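Carbamate kinase (Aeropyrum pernix, PDB 2E9Y) probably acts as a carbamate kinase, transferring a phosphoryl group between carbamoyl phosphate and ADP. Local coordinates at residues L223-N228 and E287-P292; D45-V50 and A229-I234. All blocks are in the same frame, centred on the assembly; numbering follows the deposited sequence. Where two conformers were deposited one is given.

Contact 1 of 2, residues L223-N228 and E287-P292; sequences LATQLN and ERTGKP
T225 turns OG1 to the side of its backbone N (chi1 -67°), leaving CG2 anti to that N, while T289 tucks its hydroxyl between backbone N and carbonyl carbon (chi1 73°), which leaves the T289 methyl to meet T225. The two side chains approach on a slant: CG2 of T289 lies 3.4 Å from OG1 of T225, and 3.9 Å from CG2 of T225. This is van der Waals contact, a methyl laid against an oxygen whose weak hydrogen bond runs to S221 O. Two helices, 216-226 and 275-289, thus meet where each is ending. N228 closes the first with a Schellman motif; at the end of the second, OG1 of T289 accepts from K291 N (3.1 Å, 160°) in an ST turn and also bonds F285 O. With an alanine at T289, the K291 N-H would probably lose its side-chain acceptor and the T225 hydroxyl the methyl packed against it. R288, an exposed residue, adds a less certain contact on the solvent side, because its side chain was modelled in two conformers. In one of them, CG2 of T225 sits over one face of the guanidinium, 3.8 Å from NE of R288, and a water accepts from both NH2 of R288 and NE2 of Q226.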
ATOM      1  N   LEU A 223       6.398   3.319  18.512  1.00 15.46           N
ATOM      2  CA  LEU A 223       7.408   3.220  17.458  1.00 13.85           C
ATOM      3  C   LEU A 223       8.652   4.025  17.830  1.00 15.41           C
ATOM      4  O   LEU A 223       9.775   3.558  17.656  1.00 16.23           O
ATOM      5  CB  LEU A 223       6.867   3.744  16.121  1.00 13.42           C
ATOM      6  CG  LEU A 223       7.862   3.708  14.951  1.00 11.43           C
ATOM      7  CD1 LEU A 223       8.315   2.273  14.699  1.00 15.08           C
ATOM      8  CD2 LEU A 223       7.211   4.278  13.691  1.00 14.53           C
ATOM      9  N   ALA A 224       8.439   5.238  18.329  1.00 16.18           N
ATOM     10  CA  ALA A 224       9.548   6.112  18.717  1.00 18.29           C
ATOM     11  C   ALA A 224      10.402   5.423  19.777  1.00 18.00           C
ATOM     12  O   ALA A 224      11.633   5.465  19.732  1.00 18.55           O
ATOM     13  CB  ALA A 224       9.007   7.440  19.254  1.00 17.73           C
ATOM     14  N   THR A 225       9.736   4.787  20.731  1.00 17.32           N
ATOM     15  CA  THR A 225      10.425   4.076  21.795  1.00 18.57           C
ATOM     16  C   THR A 225      11.210   2.882  21.253  1.00 19.51           C
ATOM     17  O   THR A 225      12.359   2.666  21.638  1.00 19.16           O
ATOM     18  CB  THR A 225       9.423   3.587  22.865  1.00 18.57           C
ATOM     19  OG1 THR A 225       8.867   4.718  23.546  1.00 19.12           O
ATOM     20  CG2 THR A 225      10.108   2.675  23.876  1.00 19.30           C
ATOM     21  N   GLN A 226      10.604   2.115  20.350  1.00 18.28           N
ATOM     22  CA  GLN A 226      11.271   0.935  19.808  1.00 18.88           C
ATOM     23  C   GLN A 226      12.409   1.281  18.823  1.00 20.03           C
ATOM     24  O   GLN A 226      13.309   0.489  18.575  1.00 20.40           O
ATOM     25  CB  GLN A 226      10.224   0.042  19.131  1.00 19.19           C
ATOM     26  CG  GLN A 226       9.189  -0.503  20.118  1.00 19.33           C
ATOM     27  CD  GLN A 226       8.457  -1.685  19.516  1.00 21.70           C
ATOM     28  OE1 GLN A 226       7.945  -1.653  18.408  1.00 22.19           O
ATOM     29  NE2 GLN A 226       8.342  -2.744  20.343  1.00 23.08           N
ATOM     30  N   LEU A 227      12.327   2.493  18.228  1.00 18.77           N
ATOM     31  CA  LEU A 227      13.388   2.928  17.316  1.00 20.61           C
ATOM     32  C   LEU A 227      14.511   3.654  18.064  1.00 22.10           C
ATOM     33  O   LEU A 227      15.493   4.105  17.488  1.00 22.63           O
ATOM     34  CB  LEU A 227      12.793   3.902  16.286  1.00 20.14           C
ATOM     35  CG  LEU A 227      11.928   3.254  15.206  1.00 19.66           C
ATOM     36  CD1 LEU A 227      11.417   4.289  14.200  1.00 18.23           C
ATOM     37  CD2 LEU A 227      12.682   2.195  14.408  1.00 19.88           C
ATOM     38  N   ASN A 228      14.321   3.812  19.385  1.00 22.44           N
ATOM     39  CA  ASN A 228      15.257   4.636  20.146  1.00 25.72           C
ATOM     40  C   ASN A 228      15.365   6.050  19.552  1.00 24.60           C
ATOM     41  O   ASN A 228      16.448   6.601  19.403  1.00 25.19           O
ATOM     42  CB  ASN A 228      16.632   3.964  20.120  1.00 29.09           C
ATOM     43  CG  ASN A 228      16.559   2.603  20.767  1.00 33.52           C
ATOM     44  OD1 ASN A 228      17.198   1.651  20.331  1.00 38.00           O
ATOM     45  ND2 ASN A 228      15.835   2.542  21.897  1.00 35.87           N
ATOM     46  N   GLU A 287       8.163   8.358  29.805  1.00 21.31           N
ATOM     47  CA  GLU A 287       8.350   7.321  30.819  1.00 21.65           C
ATOM     48  C   GLU A 287       9.201   6.148  30.345  1.00 23.54           C
ATOM     49  O   GLU A 287      10.031   5.634  31.096  1.00 22.14           O
ATOM     50  CB  GLU A 287       6.998   6.791  31.300  1.00 22.74           C
ATOM     51  CG  GLU A 287       6.076   7.859  31.870  1.00 24.40           C
ATOM     52  CD  GLU A 287       4.768   7.281  32.365  1.00 26.76           C
ATOM     53  OE1 GLU A 287       4.214   6.397  31.677  1.00 28.09           O
ATOM     54  OE2 GLU A 287       4.291   7.713  33.434  1.00 26.33           O
ATOM     55  N   ARG A 288       9.004   5.730  29.098  1.00 22.55           N
ATOM     56  CA  ARG A 288       9.751   4.597  28.559  1.00 24.10           C
ATOM     57  C   ARG A 288      11.144   4.909  28.032  1.00 24.16           C
ATOM     58  O   ARG A 288      11.997   4.023  27.998  1.00 23.43           O
ATOM     59  CB  ARG A 288       8.948   3.916  27.446  1.00 24.57           C
ATOM     60  CG  ARG A 288       7.623   3.344  27.916  0.50 24.48           C
ATOM     61  CD  ARG A 288       7.008   2.442  26.864  0.50 26.49           C
ATOM     62  NE  ARG A 288       7.870   1.304  26.556  0.50 27.09           N
ATOM     63  CZ  ARG A 288       7.532   0.313  25.740  0.50 28.04           C
ATOM     64  NH1 ARG A 288       6.347   0.314  25.145  0.50 29.26           N
ATOM     65  NH2 ARG A 288       8.379  -0.683  25.519  0.50 30.02           N
ATOM     66  N   THR A 289      11.384   6.152  27.621  1.00 23.66           N
ATOM     67  CA  THR A 289      12.688   6.512  27.072  1.00 25.74           C
ATOM     68  C   THR A 289      13.451   7.541  27.891  1.00 26.09           C
ATOM     69  O   THR A 289      14.680   7.588  27.842  1.00 26.60           O
ATOM     70  CB  THR A 289      12.563   7.077  25.646  1.00 26.36           C
ATOM     71  OG1 THR A 289      12.012   8.399  25.706  1.00 29.13           O
ATOM     72  CG2 THR A 289      11.670   6.181  24.792  1.00 26.14           C
ATOM     73  N   GLY A 290      12.728   8.369  28.633  1.00 26.72           N
ATOM     74  CA  GLY A 290      13.387   9.387  29.430  1.00 26.81           C
ATOM     75  C   GLY A 290      13.727  10.613  28.604  1.00 27.68           C
ATOM     76  O   GLY A 290      14.404  11.524  29.081  1.00 30.46           O
ATOM     77  N   LYS A 291      13.264  10.640  27.358  1.00 26.33           N
ATOM     78  CA  LYS A 291      13.512  11.775  26.475  1.00 26.92           C
ATOM     79  C   LYS A 291      12.244  12.616  26.337  1.00 26.11           C
ATOM     80  O   LYS A 291      11.134  12.122  26.540  1.00 25.19           O
ATOM     81  CB  LYS A 291      13.969  11.290  25.097  1.00 28.41           C
ATOM     82  CG  LYS A 291      15.346  10.640  25.094  1.00 32.62           C
ATOM     83  CD  LYS A 291      15.700  10.105  23.716  1.00 35.52           C
ATOM     84  CE  LYS A 291      17.172   9.719  23.625  1.00 37.66           C
ATOM     85  NZ  LYS A 291      17.557   8.677  24.614  1.00 40.21           N
ATOM     86  N   PRO A 292      12.395  13.904  26.003  1.00 26.30           N
ATOM     87  CA  PRO A 292      11.231  14.781  25.851  1.00 26.10           C
ATOM     88  C   PRO A 292      10.359  14.449  24.639  1.00 25.11           C
ATOM     89  O   PRO A 292      10.824  13.883  23.652  1.00 25.66           O
ATOM     90  CB  PRO A 292      11.852  16.172  25.721  1.00 27.70           C
ATOM     91  CG  PRO A 292      13.157  16.044  26.437  1.00 28.56           C
ATOM     92  CD  PRO A 292      13.642  14.690  25.999  1.00 28.53           C
TER
HETATM   93  O   HOH W   1       8.802  -2.559  23.548  1.00 45.96           O

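Contact 2 of 2, residues D45-V50 and A229-I234; sequences DGWRSV and ADLLVI
W47 reaches across to L231 with the far rim of its six-membered ring, and nearly all that is close in this contact lies there. CH2 of W47 stands 3.9 Å from CD2 of L231 and 4.1 Å from CB of L231, so one aromatic carbon touches both the base and a branch end of the leucine. The side chains meet at about a right angle, and the methyl approaches the indole obliquely. With CG anti to the backbone N (chi1 176°), the L231 side chain extends toward the indole, and chi2 settles which methyl meets it; the interaction is wholly apolar. Matters are looser beside it: CB of D230 lies near the plane of the indole, at its edge, 4.5 Å from CZ3 of W47. Here both residues are partly exposed, in contrast to the buried leucine, and the D230 carboxylate is engaged elsewhere, OD2 accepting from L6 N. Just ahead of W47, the exposed G46 ends helix 25-44 in a Schellman motif, so the tryptophan stands where the chain turns from helix into strand. Strands 48-52 and 231-236 do not pair with each other; both run parallel to strand 6-10, and W47 reaches over A7 of that strand to L231. On this side of the sheet L305 of helix 301-305 touches both W47 and L231, whereas V50 and L232 pack against helix 216-226.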
ATOM      1  N   ASP A  45      16.687  21.495   8.602  1.00 36.22           N
ATOM      2  CA  ASP A  45      17.314  21.780   9.888  1.00 36.81           C
ATOM      3  C   ASP A  45      18.174  20.632  10.411  1.00 36.82           C
ATOM      4  O   ASP A  45      18.692  20.699  11.526  1.00 37.30           O
ATOM      5  CB  ASP A  45      16.258  22.167  10.929  1.00 38.06           C
ATOM      6  CG  ASP A  45      15.550  23.467  10.583  1.00 38.97           C
ATOM      7  OD1 ASP A  45      16.215  24.384  10.054  1.00 39.52           O
ATOM      8  OD2 ASP A  45      14.336  23.582  10.846  1.00 40.37           O
ATOM      9  N   GLY A  46      18.320  19.579   9.607  1.00 35.89           N
ATOM     10  CA  GLY A  46      19.156  18.454   9.997  1.00 33.68           C
ATOM     11  C   GLY A  46      18.516  17.207  10.585  1.00 33.13           C
ATOM     12  O   GLY A  46      19.217  16.233  10.869  1.00 32.89           O
ATOM     13  N   TRP A  47      17.200  17.216  10.764  1.00 31.15           N
ATOM     14  CA  TRP A  47      16.516  16.060  11.339  1.00 29.90           C
ATOM     15  C   TRP A  47      16.297  14.899  10.375  1.00 28.59           C
ATOM     16  O   TRP A  47      16.111  15.098   9.173  1.00 28.85           O
ATOM     17  CB  TRP A  47      15.137  16.458  11.888  1.00 29.56           C
ATOM     18  CG  TRP A  47      15.144  17.206  13.185  1.00 30.31           C
ATOM     19  CD1 TRP A  47      15.085  18.558  13.354  1.00 30.38           C
ATOM     20  CD2 TRP A  47      15.190  16.638  14.500  1.00 30.96           C
ATOM     21  NE1 TRP A  47      15.085  18.869  14.692  1.00 30.96           N
ATOM     22  CE2 TRP A  47      15.150  17.710  15.419  1.00 31.51           C
ATOM     23  CE3 TRP A  47      15.259  15.327  14.991  1.00 32.42           C
ATOM     24  CZ2 TRP A  47      15.177  17.513  16.803  1.00 30.39           C
ATOM     25  CZ3 TRP A  47      15.287  15.129  16.368  1.00 31.09           C
ATOM     26  CH2 TRP A  47      15.245  16.220  17.259  1.00 32.79           C
ATOM     27  N   ARG A  48      16.342  13.685  10.916  1.00 26.99           N
ATOM     28  CA  ARG A  48      16.042  12.486  10.142  1.00 26.29           C
ATOM     29  C   ARG A  48      14.661  12.174  10.712  1.00 25.18           C
ATOM     30  O   ARG A  48      14.416  12.415  11.896  1.00 23.34           O
ATOM     31  CB  ARG A  48      17.021  11.345  10.443  1.00 27.48           C
ATOM     32  CG  ARG A  48      18.421  11.560   9.878  1.00 28.83           C
ATOM     33  CD  ARG A  48      19.266  10.289   9.947  1.00 30.49           C
ATOM     34  NE  ARG A  48      18.948   9.327   8.887  1.00 33.49           N
ATOM     35  CZ  ARG A  48      19.212   9.515   7.595  1.00 33.81           C
ATOM     36  NH1 ARG A  48      19.801  10.633   7.187  1.00 33.93           N
ATOM     37  NH2 ARG A  48      18.894   8.582   6.704  1.00 33.13           N
ATOM     38  N   SER A  49      13.751  11.659   9.896  1.00 22.60           N
ATOM     39  CA  SER A  49      12.419  11.407  10.416  1.00 22.59           C
ATOM     40  C   SER A  49      11.702  10.174   9.908  1.00 20.77           C
ATOM     41  O   SER A  49      12.029   9.617   8.861  1.00 20.47           O
ATOM     42  CB  SER A  49      11.528  12.612  10.129  1.00 23.36           C
ATOM     43  OG  SER A  49      11.360  12.776   8.728  1.00 27.55           O
ATOM     44  N   VAL A  50      10.721   9.765  10.700  1.00 19.39           N
ATOM     45  CA  VAL A  50       9.834   8.660  10.381  1.00 18.12           C
ATOM     46  C   VAL A  50       8.503   9.366  10.575  1.00 17.56           C
ATOM     47  O   VAL A  50       8.149   9.761  11.693  1.00 16.85           O
ATOM     48  CB  VAL A  50       9.959   7.492  11.371  1.00 20.25           C
ATOM     49  CG1 VAL A  50       8.894   6.441  11.060  1.00 20.50           C
ATOM     50  CG2 VAL A  50      11.340   6.865  11.262  1.00 21.50           C
ATOM     51  N   ALA A 229      14.217   6.616  19.188  1.00 22.26           N
ATOM     52  CA  ALA A 229      14.174   7.944  18.594  1.00 22.35           C
ATOM     53  C   ALA A 229      14.602   8.986  19.617  1.00 22.68           C
ATOM     54  O   ALA A 229      14.446   8.791  20.823  1.00 21.43           O
ATOM     55  CB  ALA A 229      12.760   8.253  18.090  1.00 19.88           C
ATOM     56  N   ASP A 230      15.134  10.097  19.126  1.00 22.60           N
ATOM     57  CA  ASP A 230      15.582  11.172  19.998  1.00 23.94           C
ATOM     58  C   ASP A 230      14.409  12.054  20.412  1.00 23.34           C
ATOM     59  O   ASP A 230      14.475  12.761  21.418  1.00 22.76           O
ATOM     60  CB  ASP A 230      16.634  12.021  19.276  1.00 26.48           C
ATOM     61  CG  ASP A 230      17.878  11.229  18.920  1.00 27.97           C
ATOM     62  OD1 ASP A 230      18.625  10.848  19.844  1.00 30.29           O
ATOM     63  OD2 ASP A 230      18.111  10.982  17.718  1.00 28.86           O
ATOM     64  N   LEU A 231      13.326  12.006  19.641  1.00 21.81           N
ATOM     65  CA  LEU A 231      12.170  12.836  19.944  1.00 19.97           C
ATOM     66  C   LEU A 231      10.882  12.325  19.322  1.00 20.75           C
ATOM     67  O   LEU A 231      10.894  11.768  18.227  1.00 20.64           O
ATOM     68  CB  LEU A 231      12.423  14.263  19.444  1.00 21.23           C
ATOM     69  CG  LEU A 231      11.309  15.311  19.566  1.00 23.66           C
ATOM     70  CD1 LEU A 231      11.030  15.601  21.032  1.00 24.33           C
ATOM     71  CD2 LEU A 231      11.726  16.592  18.856  1.00 23.99           C
ATOM     72  N   LEU A 232       9.781  12.499  20.047  1.00 19.50           N
ATOM     73  CA  LEU A 232       8.459  12.130  19.553  1.00 20.40           C
ATOM     74  C   LEU A 232       7.756  13.464  19.357  1.00 21.34           C
ATOM     75  O   LEU A 232       7.688  14.285  20.277  1.00 20.17           O
ATOM     76  CB  LEU A 232       7.676  11.283  20.568  1.00 19.27           C
ATOM     77  CG  LEU A 232       6.180  11.104  20.252  1.00 20.69           C
ATOM     78  CD1 LEU A 232       6.008  10.355  18.928  1.00 17.46           C
ATOM     79  CD2 LEU A 232       5.490  10.352  21.375  1.00 19.85           C
ATOM     80  N   VAL A 233       7.252  13.684  18.151  1.00 20.12           N
ATOM     81  CA  VAL A 233       6.560  14.922  17.830  1.00 20.11           C
ATOM     82  C   VAL A 233       5.144  14.614  17.362  1.00 20.51           C
ATOM     83  O   VAL A 233       4.946  13.767  16.492  1.00 20.72           O
ATOM     84  CB  VAL A 233       7.279  15.679  16.691  1.00 20.96           C
ATOM     85  CG1 VAL A 233       6.536  16.972  16.366  1.00 20.22           C
ATOM     86  CG2 VAL A 233       8.720  15.968  17.084  1.00 21.79           C
ATOM     87  N   ILE A 234       4.162  15.287  17.949  1.00 20.03           N
ATOM     88  CA  ILE A 234       2.778  15.103  17.534  1.00 21.69           C
ATOM     89  C   ILE A 234       2.296  16.436  16.978  1.00 21.43           C
ATOM     90  O   ILE A 234       2.193  17.420  17.708  1.00 22.33           O
ATOM     91  CB  ILE A 234       1.871  14.685  18.702  1.00 20.90           C
ATOM     92  CG1 ILE A 234       2.337  13.338  19.265  1.00 21.14           C
ATOM     93  CG2 ILE A 234       0.436  14.556  18.213  1.00 19.97           C
ATOM     94  CD1 ILE A 234       1.533  12.857  20.445  1.00 23.33           C
TER

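The centres of contacts 1 and 2 are 12 Å apart, and their segments alternate along the chain. Residues 223-228 lead directly into 229-234, where helix 216-226 gives way to strand 231-236; A224 O and A229 N, 2.9 Å apart, probably form a hydrogen bond at this junction. The other half of contact 1 approaches the turn leading into that strand as helix 275-289 runs out into strand 293-297, the strand's parallel neighbour: CD of K291 packs 3.4 Å from A229 O, and P292 O reaches the strand itself at CD1 of L231. L223 and L227 touch V50, tying contact 1 to the first segment of contact 2 as well. The relation is one of helix-sheet layering in the amino acid kinase fold.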